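Local atomic coordinates of putative diflavin flavoprotein A 3 (Synechocystis sp., PDB entry 6H0C), a protein that probably mediates electron transfer from NADH to oxygen, reducing it to water, with this chain forming its flavodiiron core of metallo-beta-lactamase-like and flavodoxin-like domains. Residues G267-L272 with G343-F348; A259-S264 with E302-S307. All blocks are in the same frame, centred on the assembly; numbering follows the deposited sequence.

Contact 1 (G267-L272 with G343-F348)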
# COMPACT_ATOMS: atom_id res chain seq x y z
N GLY A 267 2.67 -1.34 10.22
CA GLY A 267 2.62 -1.60 11.65
C GLY A 267 1.24 -2.06 12.10
O GLY A 267 0.28 -2.03 11.33
N ASN A 268 1.13 -2.48 13.36
CA ASN A 268 -0.13 -3.02 13.84
C ASN A 268 -1.29 -2.02 13.78
O ASN A 268 -2.42 -2.40 13.46
CB ASN A 268 0.02 -3.54 15.27
CG ASN A 268 0.74 -4.87 15.33
OD1 ASN A 268 0.74 -5.62 14.36
ND2 ASN A 268 1.36 -5.17 16.46
N THR A 269 -1.01 -0.76 14.07
CA THR A 269 -2.05 0.26 14.04
C THR A 269 -2.54 0.45 12.62
O THR A 269 -3.73 0.65 12.38
CB THR A 269 -1.57 1.61 14.61
OG1 THR A 269 -1.36 1.49 16.02
CG2 THR A 269 -2.62 2.66 14.36
N SER A 270 -1.61 0.37 11.67
CA SER A 270 -1.97 0.49 10.26
C SER A 270 -2.88 -0.65 9.83
O SER A 270 -3.86 -0.44 9.12
CB SER A 270 -0.74 0.53 9.38
OG SER A 270 -1.12 0.42 8.02
N THR A 271 -2.55 -1.86 10.26
CA THR A 271 -3.39 -3.03 9.99
C THR A 271 -4.83 -2.80 10.49
O THR A 271 -5.79 -3.09 9.77
CB THR A 271 -2.79 -4.28 10.64
OG1 THR A 271 -1.49 -4.51 10.08
CG2 THR A 271 -3.66 -5.50 10.39
N LEU A 272 -4.98 -2.27 11.70
CA LEU A 272 -6.30 -1.97 12.25
C LEU A 272 -7.00 -0.96 11.36
O LEU A 272 -8.19 -1.10 11.05
CB LEU A 272 -6.21 -1.42 13.68
CG LEU A 272 -5.49 -2.27 14.73
CD1 LEU A 272 -5.57 -1.60 16.10
CD2 LEU A 272 -6.07 -3.69 14.79
N GLY A 343 -13.87 9.01 16.35
CA GLY A 343 -13.50 7.65 16.71
C GLY A 343 -12.02 7.53 17.02
O GLY A 343 -11.20 8.24 16.43
N VAL A 344 -11.66 6.64 17.94
CA VAL A 344 -10.26 6.44 18.33
C VAL A 344 -9.90 4.95 18.40
O VAL A 344 -10.65 4.15 18.96
CB VAL A 344 -9.96 7.09 19.69
CG1 VAL A 344 -8.51 6.87 20.08
CG2 VAL A 344 -10.29 8.58 19.65
N PHE A 345 -8.76 4.58 17.82
CA PHE A 345 -8.27 3.20 17.92
C PHE A 345 -6.75 3.13 17.99
O PHE A 345 -6.05 4.11 17.72
CB PHE A 345 -8.75 2.36 16.75
CG PHE A 345 -8.15 2.75 15.42
CD1 PHE A 345 -7.09 2.05 14.88
CD2 PHE A 345 -8.66 3.84 14.71
CE1 PHE A 345 -6.54 2.41 13.65
CE2 PHE A 345 -8.12 4.21 13.47
CZ PHE A 345 -7.06 3.50 12.95
N GLY A 346 -6.24 1.96 18.34
CA GLY A 346 -4.80 1.75 18.35
C GLY A 346 -4.37 0.40 18.89
O GLY A 346 -5.17 -0.33 19.48
N SER A 347 -3.11 0.07 18.66
CA SER A 347 -2.48 -1.09 19.28
C SER A 347 -1.42 -0.60 20.25
O SER A 347 -0.96 0.55 20.17
CB SER A 347 -1.83 -2.00 18.25
OG SER A 347 -0.68 -1.38 17.70
N PHE A 348 -1.02 -1.47 21.16
CA PHE A 348 0.07 -1.14 22.07
C PHE A 348 0.63 -2.38 22.72
O PHE A 348 -0.00 -3.44 22.70
CB PHE A 348 -0.41 -0.17 23.13
CG PHE A 348 -1.60 -0.65 23.90
CD1 PHE A 348 -1.44 -1.22 25.15
CD2 PHE A 348 -2.87 -0.55 23.37
CE1 PHE A 348 -2.53 -1.67 25.86
CE2 PHE A 348 -3.97 -0.99 24.07
CZ PHE A 348 -3.80 -1.55 25.32
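L272 lays its CB against one corner of the F345 ring, 3.8 Å from F345 CD1, in an approach oblique to the ring plane. Its chain then runs on past the aromatic group: with CD1 anti to CA (chi2 -177°), the extended leucine reaches across to the strand, and its CD1 rests 3.6 Å from G346 C. G346 has no side chain, and a CB there would in any case point away from the helix, so the leucine meets bare peptide. T269 approaches the same ring from its rim. The carbonyl O of T269 lies in the ring plane 3.6 Å from F345 CE1, where the slightly positive edge of an aromatic suits an oxygen, and its CG2 comes within 4.0 Å of that same carbon. In the flavodoxin-like fold this is the start of the first helix crossing the fourth strand of the parallel sheet, the axes of the short segments 7.1 Å apart at 143°. G267, N268 and T269 lie at the loop and helix start that correspond to the phosphate-binding loop of flavodoxins, consistent with a place for the FMN phosphate. Here S347, near the end of its strand, meets that helix start: its OG stands 3.3 Å from N268 CB and makes a weak hydrogen bond of 3.4 Å with T269 OG1. The serine torsion (chi1 71°) tucks OG between its own backbone N and carbonyl carbon, on the side of the helix. Helix 382-404 covers the leucine further, T384 and C388 touching it, while I374 of the next strand packs against F345.

Contact 2 (A259-S264 with E302-S307)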
# COMPACT_ATOMS: atom_id res chain seq x y z
N ALA A 259 -12.67 11.07 7.39
CA ALA A 259 -11.23 11.30 7.43
C ALA A 259 -10.61 10.32 8.42
O ALA A 259 -10.92 10.36 9.62
CB ALA A 259 -10.91 12.73 7.80
N LEU A 260 -9.76 9.43 7.93
CA LEU A 260 -9.17 8.39 8.76
C LEU A 260 -7.69 8.66 8.88
O LEU A 260 -6.92 8.38 7.97
CB LEU A 260 -9.43 7.01 8.16
CG LEU A 260 -8.68 5.81 8.74
CD1 LEU A 260 -9.03 5.61 10.19
CD2 LEU A 260 -9.03 4.55 7.94
N ILE A 261 -7.31 9.23 10.02
CA ILE A 261 -5.94 9.64 10.27
C ILE A 261 -5.21 8.58 11.08
O ILE A 261 -5.58 8.33 12.23
CB ILE A 261 -5.92 10.99 11.02
CG1 ILE A 261 -6.64 12.06 10.19
CG2 ILE A 261 -4.49 11.38 11.37
CD1 ILE A 261 -6.97 13.33 10.94
N TYR A 262 -4.20 7.93 10.50
CA TYR A 262 -3.41 6.98 11.27
C TYR A 262 -1.92 7.32 11.26
O TYR A 262 -1.46 8.06 10.39
CB TYR A 262 -3.65 5.54 10.79
CG TYR A 262 -3.44 5.30 9.31
CD1 TYR A 262 -2.19 5.01 8.81
CD2 TYR A 262 -4.51 5.31 8.42
CE1 TYR A 262 -2.00 4.78 7.46
CE2 TYR A 262 -4.34 5.07 7.08
CZ TYR A 262 -3.07 4.80 6.60
OH TYR A 262 -2.88 4.55 5.25
N ALA A 263 -1.18 6.79 12.23
CA ALA A 263 0.16 7.29 12.52
C ALA A 263 1.18 7.04 11.40
O ALA A 263 1.96 7.93 11.07
CB ALA A 263 0.65 6.69 13.82
N SER A 264 1.18 5.83 10.84
CA SER A 264 2.12 5.51 9.76
C SER A 264 1.63 4.33 8.91
O SER A 264 0.66 3.65 9.26
CB SER A 264 3.50 5.20 10.33
OG SER A 264 3.48 3.94 10.98
N GLU A 302 -7.98 19.86 4.41
CA GLU A 302 -8.95 19.59 3.34
C GLU A 302 -9.79 18.36 3.66
O GLU A 302 -10.99 18.34 3.41
CB GLU A 302 -8.25 19.40 1.99
CG GLU A 302 -7.45 20.60 1.51
CD GLU A 302 -8.28 21.88 1.40
OE1 GLU A 302 -8.42 22.39 0.26
OE2 GLU A 302 -8.76 22.38 2.43
N ALA A 303 -9.15 17.33 4.20
CA ALA A 303 -9.88 16.12 4.56
C ALA A 303 -10.92 16.45 5.62
O ALA A 303 -12.09 16.10 5.47
CB ALA A 303 -8.92 15.05 5.05
N ILE A 304 -10.51 17.13 6.69
CA ILE A 304 -11.41 17.49 7.78
C ILE A 304 -12.51 18.45 7.29
O ILE A 304 -13.66 18.40 7.75
CB ILE A 304 -10.65 18.12 8.96
CG1 ILE A 304 -9.75 17.08 9.64
CG2 ILE A 304 -11.62 18.72 9.97
CD1 ILE A 304 -10.50 15.87 10.16
N GLY A 305 -12.15 19.31 6.35
CA GLY A 305 -13.09 20.25 5.76
C GLY A 305 -14.22 19.59 4.97
O GLY A 305 -15.29 20.18 4.85
N LYS A 306 -13.99 18.39 4.44
CA LYS A 306 -15.05 17.73 3.68
C LYS A 306 -15.64 16.48 4.37
O LYS A 306 -16.55 15.85 3.84
CB LYS A 306 -14.54 17.37 2.27
CG LYS A 306 -13.82 16.04 2.14
CD LYS A 306 -13.29 15.85 0.70
CE LYS A 306 -12.74 14.43 0.46
NZ LYS A 306 -11.56 14.09 1.32
N SER A 307 -15.14 16.13 5.55
CA SER A 307 -15.59 14.90 6.20
C SER A 307 -16.80 15.10 7.12
O SER A 307 -17.01 16.19 7.64
CB SER A 307 -14.46 14.25 7.00
OG SER A 307 -14.03 15.09 8.07
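A259 offers its methyl group as a small bump to a shallow hollow at the end of helix 297-306. Three residues wall the hollow: A303 from the last turn, with its CB 4.1 Å from A259 CB; I304, whose CD1 comes to 3.9 Å from that methyl; and S307, just past the helix, whose CB is also 3.9 Å away. The two alanines let the backbones come close: the CA atoms of A259 and A303 are 5.8 Å apart. I304 leaves the helix pointing past the strand rather than at it, but a bend at chi2 (-58°) brings CD1 back towards A259. There it forms one wall of the hollow and also makes a looser contact, 4.4 Å, with CD1 of I261. In the flavodoxin-like fold, helix 297-306 is the connection of a beta-alpha-beta crossover from strand 286-291 to strand 309-313, and strand 257-262 lies between those two in the sheet; the crossing helix therefore comes to rest on the strand it spans. The segments run at 144°, their axes 8.7 Å apart at closest. No hydrogen bond joins them, and the fit rests on packing of shapes. S307 keeps its CB 3.7 Å from A259 N, while its OG is hydrogen-bonded to Q340 OE1. The layer continues through T332 of helix 323-335, which touches both I261 and I304, and F310 of strand 309-313 lies against A259 and I304. Backbone hydrogen bonds tie A259 to G309 and I311, pairing strand 257-262 with strand 309-313, which follows the helix.

How the contacts relate
Both contacts belong to the flavodoxin-like domain and lie on one five-stranded parallel sheet, their centres about 15 Å apart. Contact 2 begins with strand 257-262, and helix 268-281 of contact 1 follows it directly; then come helix 297-306 and strand 341-348, so the segments alternate along the chain. The two contacts also touch, S270 CB lying 3.4 Å from S264 O and F345 CE2 3.7 Å from L260 CD1. The general principle is that of a doubly wound sheet: helices 268-281 and 297-306 lie on its opposite faces. The loop between strand 257-262 and helix 268-281 corresponds to the phosphate-binding loop of flavodoxins, which probably serves FMN here.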